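Local atomic coordinates of NAD-dependent L-serine dehydrogenase (Pseudomonas aeruginosa, PDB entry 3OBB), a protein that catalyses the NAD-dependent oxidation of L-serine and methyl-L-serine, with low activity toward beta-hydroxyisobutyrate, and is possibly involved in serine breakdown. Residues L29-L34 / A45-A50; T91-C96 / R114-L119; L135-G140 / P151-M156; E189-G194 / V203-M208; R235-G240 / D286-Q291. One frame throughout, in Å; residues are numbered along the deposited sequence.

Interaction 1. Residues L29-L34 / A45-A50; sequences LNVFDL and AGASAA
Both methyl branches of Val31 touch the 45-50 segment. From CB, which itself makes no close approach, the CG1 branch runs beside the backbone N (chi1 -61°) and comes to 3.9 Å from Ala47 CB. The CG2 branch lies between the backbone N and the carbonyl carbon, and there it reaches both Ser48 O at 3.6 Å and Ala47 CB. Leu42 of helix 36-44 and Phe8 of strand 5-9 also pack against this side chain. The backbones run parallel, with Asn30 opposite Ser48 and Val31 opposite Ala49. Their helix 36-44 crossover makes strands 28-32 and 48-49 a beta-alpha-beta unit of the Rossmann-type NAD-binding domain, and residues 29-33 belong to the NAD(+) site. Three hydrogen bonds fix the register: Ser48 N to Leu29 O (3.0 Å), Val31 N to Ser48 O (2.9 Å) and Ala50 N to Val31 O (2.9 Å). Before the pairing begins, a water bridges Leu29 N and Gly46 O, where Gly46 closes helix 36-44 in a Schellman motif. At the other end Phe32 CG stands anti to its backbone N (chi1 -174°), a setting that brings the ring edge at CD2 to 3.5 Å from Ala50 O.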
# COMPACT_ATOMS: atom_id res chain seq x y z
N LEU A 29 -42.18 22.40 7.49
CA LEU A 29 -41.56 21.51 6.53
C LEU A 29 -42.61 20.69 5.80
O LEU A 29 -43.53 20.18 6.43
CB LEU A 29 -40.56 20.54 7.19
CG LEU A 29 -39.35 20.92 8.08
CD1 LEU A 29 -38.24 19.92 7.83
CD2 LEU A 29 -38.79 22.31 7.92
N ASN A 30 -42.46 20.59 4.49
CA ASN A 30 -43.05 19.50 3.72
C ASN A 30 -41.95 18.50 3.48
O ASN A 30 -40.88 18.87 3.03
CB ASN A 30 -43.59 19.97 2.36
CG ASN A 30 -44.46 21.19 2.47
OD1 ASN A 30 -44.22 22.20 1.80
ND2 ASN A 30 -45.47 21.12 3.34
N VAL A 31 -42.22 17.23 3.78
CA VAL A 31 -41.17 16.21 3.70
C VAL A 31 -41.50 15.10 2.69
O VAL A 31 -42.67 14.82 2.42
CB VAL A 31 -40.82 15.61 5.10
CG1 VAL A 31 -40.30 16.70 6.02
CG2 VAL A 31 -42.02 14.86 5.76
N PHE A 32 -40.47 14.51 2.11
CA PHE A 32 -40.64 13.32 1.30
C PHE A 32 -39.45 12.42 1.46
O PHE A 32 -38.29 12.87 1.50
CB PHE A 32 -40.92 13.61 -0.20
CG PHE A 32 -41.24 12.36 -1.00
CD1 PHE A 32 -40.26 11.76 -1.80
CD2 PHE A 32 -42.48 11.75 -0.88
CE1 PHE A 32 -40.54 10.58 -2.51
CE2 PHE A 32 -42.78 10.58 -1.58
CZ PHE A 32 -41.79 9.99 -2.40
N ASP A 33 -39.76 11.13 1.55
CA ASP A 33 -38.80 10.06 1.53
C ASP A 33 -39.48 8.83 0.92
O ASP A 33 -40.71 8.73 0.90
CB ASP A 33 -38.35 9.73 2.95
CG ASP A 33 -37.17 8.78 2.98
OD1 ASP A 33 -36.02 9.25 2.81
OD2 ASP A 33 -37.41 7.56 3.12
N LEU A 34 -38.67 7.89 0.44
CA LEU A 34 -39.17 6.64 -0.14
C LEU A 34 -39.77 5.64 0.87
O LEU A 34 -40.48 4.72 0.49
CB LEU A 34 -38.02 5.96 -0.88
CG LEU A 34 -37.82 5.95 -2.40
CD1 LEU A 34 -38.41 7.16 -3.14
CD2 LEU A 34 -36.32 5.83 -2.61
N ALA A 45 -43.91 14.60 14.32
CA ALA A 45 -43.22 15.73 14.96
C ALA A 45 -43.66 17.13 14.44
O ALA A 45 -43.13 18.17 14.85
CB ALA A 45 -41.75 15.56 14.81
N GLY A 46 -44.62 17.14 13.52
CA GLY A 46 -45.19 18.39 13.03
C GLY A 46 -44.96 18.73 11.57
O GLY A 46 -45.39 19.80 11.12
N ALA A 47 -44.28 17.85 10.84
CA ALA A 47 -44.12 18.04 9.39
C ALA A 47 -45.44 17.74 8.65
O ALA A 47 -46.31 17.04 9.18
CB ALA A 47 -42.97 17.19 8.85
N SER A 48 -45.60 18.32 7.46
CA SER A 48 -46.61 17.85 6.52
C SER A 48 -45.93 16.91 5.53
O SER A 48 -44.75 17.10 5.19
CB SER A 48 -47.30 19.01 5.77
OG SER A 48 -47.20 20.24 6.48
N ALA A 49 -46.66 15.88 5.10
CA ALA A 49 -46.14 14.91 4.16
C ALA A 49 -46.43 15.39 2.76
O ALA A 49 -47.52 15.85 2.45
CB ALA A 49 -46.75 13.54 4.39
N ALA A 50 -45.44 15.29 1.90
CA ALA A 50 -45.65 15.63 0.51
C ALA A 50 -45.85 14.34 -0.27
O ALA A 50 -45.42 13.27 0.18
CB ALA A 50 -44.47 16.41 -0.02
O HOH W 1 -44.33 21.73 9.32

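Interaction 2. Residues T91-C96 / R114-L119; sequences TLVLEC and RGLAML
Val93 and Met118 pair across two parallel strands, 92-95 and 117-124, which helix 101-112 connects as a beta-alpha-beta unit of the Rossmann-type domain. Three backbone bonds set the register: Val93 N to Ala117 O (2.8 Å, 173° at the hydrogen), Leu119 N to Val93 O (2.9 Å) and Glu95 N to Leu119 O (3.0 Å). Val93 O also receives the CA-H of Met118, CA to O 3.2 Å, and is therefore approached by two consecutive residues. On the face carrying Leu94 and Leu119, these two side chains lie side by side, pointing the same way, and their CD1 methyls meet at 4.0 Å. Ala149 of helix 143-156 packs over both. The opposite face holds Val93 and the selenomethionine Met118, where Tyr77 of helix 70-78 touches Val93 while Ile107, His108 and Ala111 of helix 101-112 back Met118. Glu95 bends at chi2, turning its carboxylate from this strand pair, and OE1 is held by hydrogen bonds to the hydroxyls of Ser65 and Ser97. Where the pairing starts, Thr91 CG2 and Leu116 CD2 lie alongside each other at 3.8 Å. Met118 starts out extended, with CG anti to the backbone N (chi1 169°), and folds only at its last torsion (chi3 -74°); that final bend brings CE to 3.5 Å from Val93 CG1.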
# COMPACT_ATOMS: atom_id res chain seq x y z
N THR A 91 -35.99 30.54 -4.86
CA THR A 91 -35.77 29.54 -3.82
C THR A 91 -34.30 29.12 -3.69
O THR A 91 -33.58 28.96 -4.68
CB THR A 91 -36.72 28.28 -3.94
OG1 THR A 91 -36.40 27.33 -2.91
CG2 THR A 91 -36.60 27.59 -5.30
N LEU A 92 -33.88 29.00 -2.43
CA LEU A 92 -32.55 28.53 -2.00
C LEU A 92 -32.49 27.00 -2.00
O LEU A 92 -33.35 26.36 -1.40
CB LEU A 92 -32.35 28.95 -0.55
CG LEU A 92 -31.03 29.30 0.10
CD1 LEU A 92 -31.18 29.12 1.58
CD2 LEU A 92 -29.86 28.49 -0.43
N VAL A 93 -31.47 26.42 -2.64
CA VAL A 93 -31.29 24.98 -2.60
C VAL A 93 -30.05 24.62 -1.77
O VAL A 93 -28.97 25.14 -2.03
CB VAL A 93 -31.18 24.33 -4.01
CG1 VAL A 93 -31.16 22.80 -3.88
CG2 VAL A 93 -32.31 24.74 -4.89
N LEU A 94 -30.23 23.76 -0.76
CA LEU A 94 -29.14 23.21 0.05
C LEU A 94 -29.01 21.71 -0.22
O LEU A 94 -29.81 20.92 0.27
CB LEU A 94 -29.41 23.46 1.54
CG LEU A 94 -29.11 24.84 2.19
CD1 LEU A 94 -29.06 25.98 1.19
CD2 LEU A 94 -30.01 25.21 3.37
N GLU A 95 -28.03 21.31 -1.03
CA GLU A 95 -27.79 19.91 -1.32
C GLU A 95 -26.66 19.34 -0.39
O GLU A 95 -25.45 19.63 -0.58
CB GLU A 95 -27.48 19.71 -2.81
CG GLU A 95 -27.91 18.37 -3.37
CD GLU A 95 -27.53 17.18 -2.46
OE1 GLU A 95 -28.44 16.54 -1.85
OE2 GLU A 95 -26.32 16.91 -2.35
N CYS A 96 -27.09 18.53 0.59
CA CYS A 96 -26.30 18.15 1.77
C CYS A 96 -25.90 16.69 1.79
O CYS A 96 -25.33 16.23 2.77
CB CYS A 96 -27.06 18.41 3.07
SG CYS A 96 -27.56 20.10 3.30
N ARG A 114 -30.40 28.45 -14.51
CA ARG A 114 -31.84 28.50 -14.30
C ARG A 114 -32.27 29.61 -13.28
O ARG A 114 -33.46 29.87 -12.88
CB ARG A 114 -32.27 27.08 -13.84
CG ARG A 114 -33.70 26.91 -13.37
CD ARG A 114 -34.06 25.43 -13.27
NE ARG A 114 -34.41 24.90 -14.59
CZ ARG A 114 -33.70 23.95 -15.23
NH1 ARG A 114 -34.13 23.57 -16.45
NH2 ARG A 114 -32.57 23.38 -14.66
N GLY A 115 -31.22 30.23 -12.65
CA GLY A 115 -31.45 31.34 -11.71
C GLY A 115 -31.51 31.00 -10.22
O GLY A 115 -31.93 31.83 -9.40
N LEU A 116 -31.09 29.80 -9.83
CA LEU A 116 -31.22 29.40 -8.42
C LEU A 116 -29.95 29.56 -7.61
O LEU A 116 -28.86 29.30 -8.10
CB LEU A 116 -31.74 27.97 -8.31
CG LEU A 116 -33.11 27.64 -8.92
CD1 LEU A 116 -33.26 26.14 -8.91
CD2 LEU A 116 -34.26 28.32 -8.19
N ALA A 117 -30.09 30.02 -6.37
CA ALA A 117 -29.01 29.99 -5.40
C ALA A 117 -28.89 28.61 -4.77
O ALA A 117 -29.78 28.18 -4.02
CB ALA A 117 -29.24 31.03 -4.33
N MSE A 118 -27.79 27.91 -5.07
CA MSE A 118 -27.51 26.58 -4.55
C MSE A 118 -26.19 26.50 -3.79
O MSE A 118 -25.20 27.13 -4.15
CB MSE A 118 -27.51 25.53 -5.67
CG MSE A 118 -26.97 24.16 -5.21
SE MSE A 118 -27.02 22.80 -6.59
CE MSE A 118 -28.92 22.45 -6.59
N LEU A 119 -26.19 25.72 -2.71
CA LEU A 119 -24.99 25.38 -1.97
C LEU A 119 -24.84 23.86 -1.93
O LEU A 119 -25.83 23.13 -1.83
CB LEU A 119 -25.08 25.90 -0.53
CG LEU A 119 -25.22 27.40 -0.31
CD1 LEU A 119 -25.42 27.66 1.17
CD2 LEU A 119 -24.01 28.17 -0.87

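Interaction 3. Residues L135-G140 / P151-M156; sequences LTFMVG and PLFEAM
Met156 O is met by three carbons of Leu135: CB stands 3.7 Å from it, and CG and CD1 lie only slightly farther off. These are packing contacts, and all the joining across the two segments is apolar or carbon-to-oxygen. A second helix carbonyl is used similarly, for Phe137 CE1 lies 3.5 Å from Phe153 O. Phe137 has the largest share of the contact. Phe153 CD2 sits over the centre of one of its ring faces, and the closest pair of ring atoms is Phe137 CD2 to Phe153 CD2 at 3.6 Å. The two planes are inclined by 43° with centroids 4.7 Å apart, an oblique pairing. At the edge of the Phe137 ring, near its plane, Met156 CB approaches CZ to 3.7 Å. The selenomethionine chain of Met156 then bends at chi3 (-66°), which brings CE back to 3.9 Å from the same CZ. Val139 CG2 reaches the far part of the Phe153 ring, 4.1 Å from CE1. Around this centre, Val123 and Ala121 of strand 117-124 and Met18 of helix 15-24 close the packing. Strand 135-140 and the helix segment 151-156 have axes 146° apart; the strand and helix 143-156 form the first half of a beta-alpha-beta unit that strand 159-164 completes, at the outer end of the sheet in the NAD-binding domain.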
# COMPACT_ATOMS: atom_id res chain seq x y z
N LEU A 135 -23.88 19.21 14.00
CA LEU A 135 -23.22 18.83 12.76
C LEU A 135 -22.25 19.90 12.27
O LEU A 135 -22.46 21.08 12.47
CB LEU A 135 -24.27 18.59 11.67
CG LEU A 135 -25.16 17.37 11.79
CD1 LEU A 135 -26.19 17.40 10.65
CD2 LEU A 135 -24.32 16.09 11.79
N THR A 136 -21.20 19.50 11.59
CA THR A 136 -20.46 20.52 10.84
C THR A 136 -20.88 20.51 9.38
O THR A 136 -21.12 19.47 8.80
CB THR A 136 -18.91 20.59 11.12
OG1 THR A 136 -18.14 20.68 9.89
CG2 THR A 136 -18.47 19.48 11.98
N PHE A 137 -21.06 21.70 8.83
CA PHE A 137 -21.36 21.80 7.44
C PHE A 137 -20.13 22.27 6.74
O PHE A 137 -19.42 23.15 7.25
CB PHE A 137 -22.51 22.78 7.22
CG PHE A 137 -23.84 22.27 7.68
CD1 PHE A 137 -24.25 22.46 9.00
CD2 PHE A 137 -24.67 21.58 6.79
CE1 PHE A 137 -25.49 22.01 9.43
CE2 PHE A 137 -25.91 21.11 7.21
CZ PHE A 137 -26.34 21.34 8.53
N MSE A 138 -19.89 21.71 5.57
CA MSE A 138 -18.79 22.13 4.70
C MSE A 138 -19.38 22.60 3.39
O MSE A 138 -19.96 21.83 2.62
CB MSE A 138 -17.81 20.99 4.49
CG MSE A 138 -17.23 20.49 5.79
SE MSE A 138 -16.16 18.89 5.52
CE MSE A 138 -15.67 18.51 7.37
N VAL A 139 -19.25 23.89 3.14
CA VAL A 139 -20.15 24.57 2.21
C VAL A 139 -19.39 25.12 1.01
O VAL A 139 -18.45 25.89 1.18
CB VAL A 139 -20.87 25.71 2.94
CG1 VAL A 139 -21.75 26.51 2.00
CG2 VAL A 139 -21.69 25.13 4.09
N GLY A 140 -19.80 24.72 -0.19
CA GLY A 140 -19.35 25.35 -1.42
C GLY A 140 -20.45 26.19 -2.05
O GLY A 140 -21.62 25.82 -1.97
N PRO A 151 -29.10 30.85 9.03
CA PRO A 151 -29.99 30.45 10.14
C PRO A 151 -30.45 29.00 10.08
O PRO A 151 -30.79 28.42 11.12
CB PRO A 151 -31.19 31.40 9.98
CG PRO A 151 -30.67 32.59 9.25
CD PRO A 151 -29.61 32.05 8.33
N LEU A 152 -30.49 28.41 8.88
CA LEU A 152 -30.88 27.01 8.69
C LEU A 152 -29.78 26.02 9.11
O LEU A 152 -30.07 24.98 9.71
CB LEU A 152 -31.29 26.72 7.25
CG LEU A 152 -32.57 27.35 6.72
CD1 LEU A 152 -32.63 27.17 5.22
CD2 LEU A 152 -33.76 26.72 7.38
N PHE A 153 -28.54 26.36 8.76
CA PHE A 153 -27.35 25.62 9.16
C PHE A 153 -27.16 25.69 10.66
O PHE A 153 -26.80 24.70 11.29
CB PHE A 153 -26.11 26.22 8.50
CG PHE A 153 -26.01 25.95 7.04
CD1 PHE A 153 -25.51 26.93 6.18
CD2 PHE A 153 -26.41 24.74 6.50
CE1 PHE A 153 -25.38 26.69 4.81
CE2 PHE A 153 -26.31 24.50 5.13
CZ PHE A 153 -25.78 25.49 4.29
N GLU A 154 -27.38 26.87 11.23
CA GLU A 154 -27.35 27.06 12.68
C GLU A 154 -28.42 26.26 13.44
O GLU A 154 -28.22 25.91 14.59
CB GLU A 154 -27.45 28.54 13.01
CG GLU A 154 -26.30 29.32 12.43
CD GLU A 154 -26.21 30.72 12.96
OE1 GLU A 154 -27.15 31.16 13.63
OE2 GLU A 154 -25.17 31.37 12.72
N ALA A 155 -29.53 25.95 12.78
CA ALA A 155 -30.55 25.13 13.40
C ALA A 155 -30.15 23.65 13.40
O ALA A 155 -30.49 22.91 14.33
CB ALA A 155 -31.86 25.32 12.68
N MSE A 156 -29.46 23.22 12.34
CA MSE A 156 -29.11 21.80 12.19
C MSE A 156 -27.70 21.45 12.67
O MSE A 156 -27.37 20.26 12.82
CB MSE A 156 -29.26 21.34 10.74
CG MSE A 156 -30.71 21.20 10.24
SE MSE A 156 -30.67 20.85 8.28
CE MSE A 156 -29.94 22.55 7.64

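Interaction 4. Residues E189-G194 / V203-M208; sequences EAMALG and VLAEIM
Leu204 presses its CD2 methyl into the backbone of the facing helix, and here the fit is tight: CD2 lies 3.7 Å from Gly194 CA, 3.7 Å from Ala190 O and 3.8 Å from Met191 CA. Its CG stands anti to the backbone N (chi1 175°), and CD2 continues into the groove floored by Gly194, where the absence of a side chain lets the CA atoms of Gly194 and Leu204 come within 6.9 Å. The segments belong to helices 168-196 and 201-209 of the C-terminal domain, two consecutive helices joined by a short link and packed at a steep angle. Their local axes run at 132° and stay 10.2 Å apart at closest approach. The backbone separation widens toward Ala190 and Met208, where selenomethionine side chains make the contact. In Met191 the bend at chi2 (-65°) places SE 4.0 Å from Ala205 CB and 3.7 Å from Met208 CE; the chi3 turn then sets CE, which also lies near Ala205 CB. Met208 in turn brings its own SE to 3.9 Å from Ala190 CB. The more open flank carries Glu206, partly exposed, whose OE2 forms a salt bridge with Arg210. Another side is covered by a neighbouring subunit: its Met266 and Gly267 donate backbone N-H groups to the carboxylate of Glu189, and its Phe161 packs on Ile207.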
# COMPACT_ATOMS: atom_id res chain seq x y z
N GLU A 189 -4.01 -0.29 13.77
CA GLU A 189 -2.82 -1.09 13.55
C GLU A 189 -1.76 -0.81 14.62
O GLU A 189 -1.01 -1.72 15.02
CB GLU A 189 -2.26 -0.84 12.13
CG GLU A 189 -1.17 0.18 12.03
CD GLU A 189 -0.64 0.36 10.57
OE1 GLU A 189 -1.21 -0.26 9.63
OE2 GLU A 189 0.35 1.10 10.39
N ALA A 190 -1.70 0.45 15.07
CA ALA A 190 -0.76 0.84 16.14
C ALA A 190 -1.17 0.20 17.46
O ALA A 190 -0.33 -0.37 18.15
CB ALA A 190 -0.69 2.36 16.27
N MSE A 191 -2.46 0.24 17.78
CA MSE A 191 -2.99 -0.38 19.02
C MSE A 191 -2.68 -1.88 19.06
O MSE A 191 -2.23 -2.42 20.08
CB MSE A 191 -4.52 -0.19 19.12
CG MSE A 191 -5.00 1.27 19.36
SE MSE A 191 -4.41 1.97 21.09
CE MSE A 191 -5.26 0.65 22.28
N ALA A 192 -2.88 -2.54 17.93
CA ALA A 192 -2.68 -3.99 17.83
C ALA A 192 -1.20 -4.34 17.93
O ALA A 192 -0.82 -5.28 18.62
CB ALA A 192 -3.29 -4.51 16.50
N LEU A 193 -0.36 -3.53 17.29
CA LEU A 193 1.09 -3.73 17.39
C LEU A 193 1.57 -3.62 18.87
O LEU A 193 2.30 -4.49 19.39
CB LEU A 193 1.81 -2.75 16.47
CG LEU A 193 3.34 -2.77 16.42
CD1 LEU A 193 3.89 -4.20 16.12
CD2 LEU A 193 3.89 -1.69 15.45
N GLY A 194 1.17 -2.53 19.55
CA GLY A 194 1.54 -2.33 20.95
C GLY A 194 1.08 -3.48 21.85
O GLY A 194 1.89 -4.06 22.61
N VAL A 203 -3.13 2.06 28.34
CA VAL A 203 -1.90 2.80 28.57
C VAL A 203 -1.33 3.31 27.25
O VAL A 203 -0.99 4.48 27.13
CB VAL A 203 -0.81 1.96 29.30
CG1 VAL A 203 0.47 2.80 29.45
CG2 VAL A 203 -1.32 1.46 30.69
N LEU A 204 -1.24 2.43 26.26
CA LEU A 204 -0.79 2.81 24.92
C LEU A 204 -1.68 3.88 24.27
O LEU A 204 -1.14 4.82 23.68
CB LEU A 204 -0.67 1.59 24.01
CG LEU A 204 -0.32 1.94 22.58
CD1 LEU A 204 1.11 2.55 22.43
CD2 LEU A 204 -0.50 0.73 21.67
N ALA A 205 -3.01 3.71 24.38
CA ALA A 205 -3.97 4.70 23.87
C ALA A 205 -3.72 6.08 24.46
O ALA A 205 -3.70 7.08 23.73
CB ALA A 205 -5.44 4.25 24.15
N GLU A 206 -3.52 6.15 25.78
CA GLU A 206 -3.34 7.46 26.43
C GLU A 206 -2.03 8.10 25.95
O GLU A 206 -1.98 9.31 25.66
CB GLU A 206 -3.40 7.36 27.98
CG GLU A 206 -3.16 8.74 28.66
CD GLU A 206 -2.78 8.72 30.16
OE1 GLU A 206 -2.62 7.62 30.75
OE2 GLU A 206 -2.63 9.85 30.74
N ILE A 207 -0.96 7.30 25.86
CA ILE A 207 0.36 7.82 25.46
C ILE A 207 0.30 8.44 24.07
O ILE A 207 0.72 9.58 23.87
CB ILE A 207 1.45 6.72 25.55
CG1 ILE A 207 1.82 6.46 27.01
CG2 ILE A 207 2.71 7.09 24.81
CD1 ILE A 207 2.46 5.09 27.25
N MSE A 208 -0.28 7.71 23.13
CA MSE A 208 -0.33 8.16 21.73
C MSE A 208 -1.26 9.33 21.58
O MSE A 208 -0.93 10.27 20.84
CB MSE A 208 -0.69 7.02 20.78
CG MSE A 208 0.34 5.92 20.74
SE MSE A 208 0.12 4.72 19.25
CE MSE A 208 -1.73 4.13 19.63

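Interaction 5. Residues R235-G240 / D286-Q291; sequences RDYSGG and DFSVVQ. With ACT (acetate ion), chain D.
An Asx turn at Asp286 faces the loop that holds Tyr237, joining an irregular loop to a short 3-10 turn (287-289) in the helical C-terminal domain. The link across them is a backbone bond, Asp286 N to Tyr237 O at 2.8 Å with 169° at the hydrogen, its donor tilted 29° from the carbonyl plane. Asp286 OD2 is gripped twice from its own turn: Ser288 N comes from above the carboxylate plane at 2.9 Å, and Ser288 OG makes a short bond nearly along the C-O axis. The other oxygen, OD1, accepts from Tyr221 OH and Phe241 N and lies 3.4 Å from Gly240 CA, and the carboxylate is thereby fixed at both ends. Tyr237 lays one ring face over Val289, whose CA is 3.8 Å from the centroid in a CH-pi contact. Ser288 OG comes in at the ring edge, in plane, 3.4 Å from CD2. At the phenol end, OH lies 3.2 Å from Gln291 CB and is hydrogen-bonded with Pro223 O and with Gln298 NE2. An acetate ion, probably from the crystallisation liquor, has an oxygen beside Gly240 N, too close for the separation to be trusted in detail; Arg235 NH2 is 3.3 Å from that oxygen. Gly240 lies about 6 Å from the side chain of His13, a residue of the NAD(+) site, consistent with a position beside the cofactor-binding site.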
# COMPACT_ATOMS: atom_id res chain seq x y z
N ARG A 235 -18.96 -2.23 22.05
CA ARG A 235 -20.25 -2.91 21.90
C ARG A 235 -20.26 -3.62 20.55
O ARG A 235 -21.24 -3.57 19.78
CB ARG A 235 -21.41 -1.91 22.01
CG ARG A 235 -21.30 -0.74 21.04
CD ARG A 235 -22.44 0.27 21.24
NE ARG A 235 -22.50 1.21 20.12
CZ ARG A 235 -21.92 2.40 20.08
NH1 ARG A 235 -21.18 2.86 21.09
NH2 ARG A 235 -22.08 3.14 19.00
N ASP A 236 -19.13 -4.28 20.26
CA ASP A 236 -19.03 -5.16 19.12
C ASP A 236 -19.24 -4.42 17.78
O ASP A 236 -19.82 -4.98 16.84
CB ASP A 236 -20.07 -6.27 19.25
CG ASP A 236 -19.43 -7.65 19.27
OD1 ASP A 236 -18.56 -7.92 18.37
OD2 ASP A 236 -19.76 -8.42 20.22
N TYR A 237 -18.80 -3.17 17.72
CA TYR A 237 -18.90 -2.39 16.49
C TYR A 237 -20.33 -2.29 15.96
O TYR A 237 -20.50 -2.15 14.76
CB TYR A 237 -17.93 -2.97 15.44
CG TYR A 237 -16.51 -3.03 15.98
CD1 TYR A 237 -16.02 -4.20 16.53
CD2 TYR A 237 -15.71 -1.88 16.03
CE1 TYR A 237 -14.75 -4.27 17.08
CE2 TYR A 237 -14.41 -1.94 16.56
CZ TYR A 237 -13.94 -3.16 17.08
OH TYR A 237 -12.69 -3.26 17.62
N SER A 238 -21.35 -2.30 16.82
CA SER A 238 -22.72 -2.01 16.37
C SER A 238 -22.93 -0.49 16.32
O SER A 238 -22.34 0.24 17.13
CB SER A 238 -23.75 -2.62 17.33
OG SER A 238 -23.55 -2.08 18.64
N GLY A 239 -23.76 -0.04 15.39
CA GLY A 239 -24.11 1.38 15.26
C GLY A 239 -22.97 2.19 14.69
O GLY A 239 -22.19 1.67 13.89
N GLY A 240 -22.85 3.44 15.14
CA GLY A 240 -21.81 4.35 14.65
C GLY A 240 -21.93 4.69 13.17
O GLY A 240 -22.96 5.11 12.70
N ASP A 286 -19.82 -0.56 12.56
CA ASP A 286 -19.15 0.74 12.63
C ASP A 286 -17.76 0.64 11.96
O ASP A 286 -17.08 -0.39 12.08
CB ASP A 286 -18.97 1.17 14.08
CG ASP A 286 -18.08 2.39 14.19
OD1 ASP A 286 -18.58 3.50 13.83
OD2 ASP A 286 -16.87 2.24 14.58
N PHE A 287 -17.34 1.70 11.28
CA PHE A 287 -16.11 1.64 10.48
C PHE A 287 -14.86 1.32 11.33
O PHE A 287 -13.88 0.86 10.79
CB PHE A 287 -15.90 2.94 9.66
CG PHE A 287 -15.52 4.15 10.48
CD1 PHE A 287 -16.38 4.64 11.48
CD2 PHE A 287 -14.27 4.77 10.30
CE1 PHE A 287 -16.02 5.76 12.25
CE2 PHE A 287 -13.90 5.89 11.05
CZ PHE A 287 -14.77 6.39 12.03
N SER A 288 -14.89 1.54 12.65
CA SER A 288 -13.74 1.14 13.48
C SER A 288 -13.54 -0.39 13.59
O SER A 288 -12.53 -0.85 14.12
CB SER A 288 -13.72 1.85 14.86
OG SER A 288 -14.75 1.40 15.72
N VAL A 289 -14.49 -1.15 13.06
CA VAL A 289 -14.40 -2.62 12.92
C VAL A 289 -13.15 -3.05 12.13
O VAL A 289 -12.69 -4.22 12.21
CB VAL A 289 -15.69 -3.21 12.28
CG1 VAL A 289 -15.71 -3.01 10.73
CG2 VAL A 289 -15.86 -4.68 12.66
N VAL A 290 -12.54 -2.08 11.46
CA VAL A 290 -11.25 -2.31 10.80
C VAL A 290 -10.25 -2.89 11.81
O VAL A 290 -9.35 -3.60 11.40
CB VAL A 290 -10.76 -1.00 10.10
CG1 VAL A 290 -10.21 0.02 11.10
CG2 VAL A 290 -9.75 -1.28 8.98
N GLN A 291 -10.44 -2.61 13.11
CA GLN A 291 -9.64 -3.21 14.20
C GLN A 291 -9.50 -4.73 14.06
O GLN A 291 -8.45 -5.27 14.37
CB GLN A 291 -10.22 -2.86 15.60
CG GLN A 291 -9.28 -3.20 16.80
CD GLN A 291 -7.97 -2.40 16.76
OE1 GLN A 291 -7.89 -1.30 17.28
NE2 GLN A 291 -6.94 -2.97 16.15
C ACT D . -24.57 5.01 17.54
O ACT D . -24.53 3.92 16.93
OXT ACT D . -24.89 4.91 18.74
CH3 ACT D . -24.25 6.34 16.92

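How the interactions relate
Interactions 1, 2 and 3 belong to one sheet of the NAD-binding domain, 4 and 5 to the helical C-terminal domain. Interactions 2 and 3 touch: Leu119 CD1 lies 3.9 Å from Val139 CG1 on the neighbouring strand and 3.8 Å from Phe153 CE1 on helix 143-156. Interaction 1 stays apart from both, its centre about 20 Å from each of theirs, yet contributes residues of the NAD(+) site. Leu135 of interaction 3 has its side chain about 9 Å from that of the active-site Lys173. Interactions 4 and 5 meet where Ala192 CB lies 4.0 Å from Gln291 NE2. A bound HEPES molecule lies about 7 Å from the Leu135 side chain and about 4 Å from Gly240.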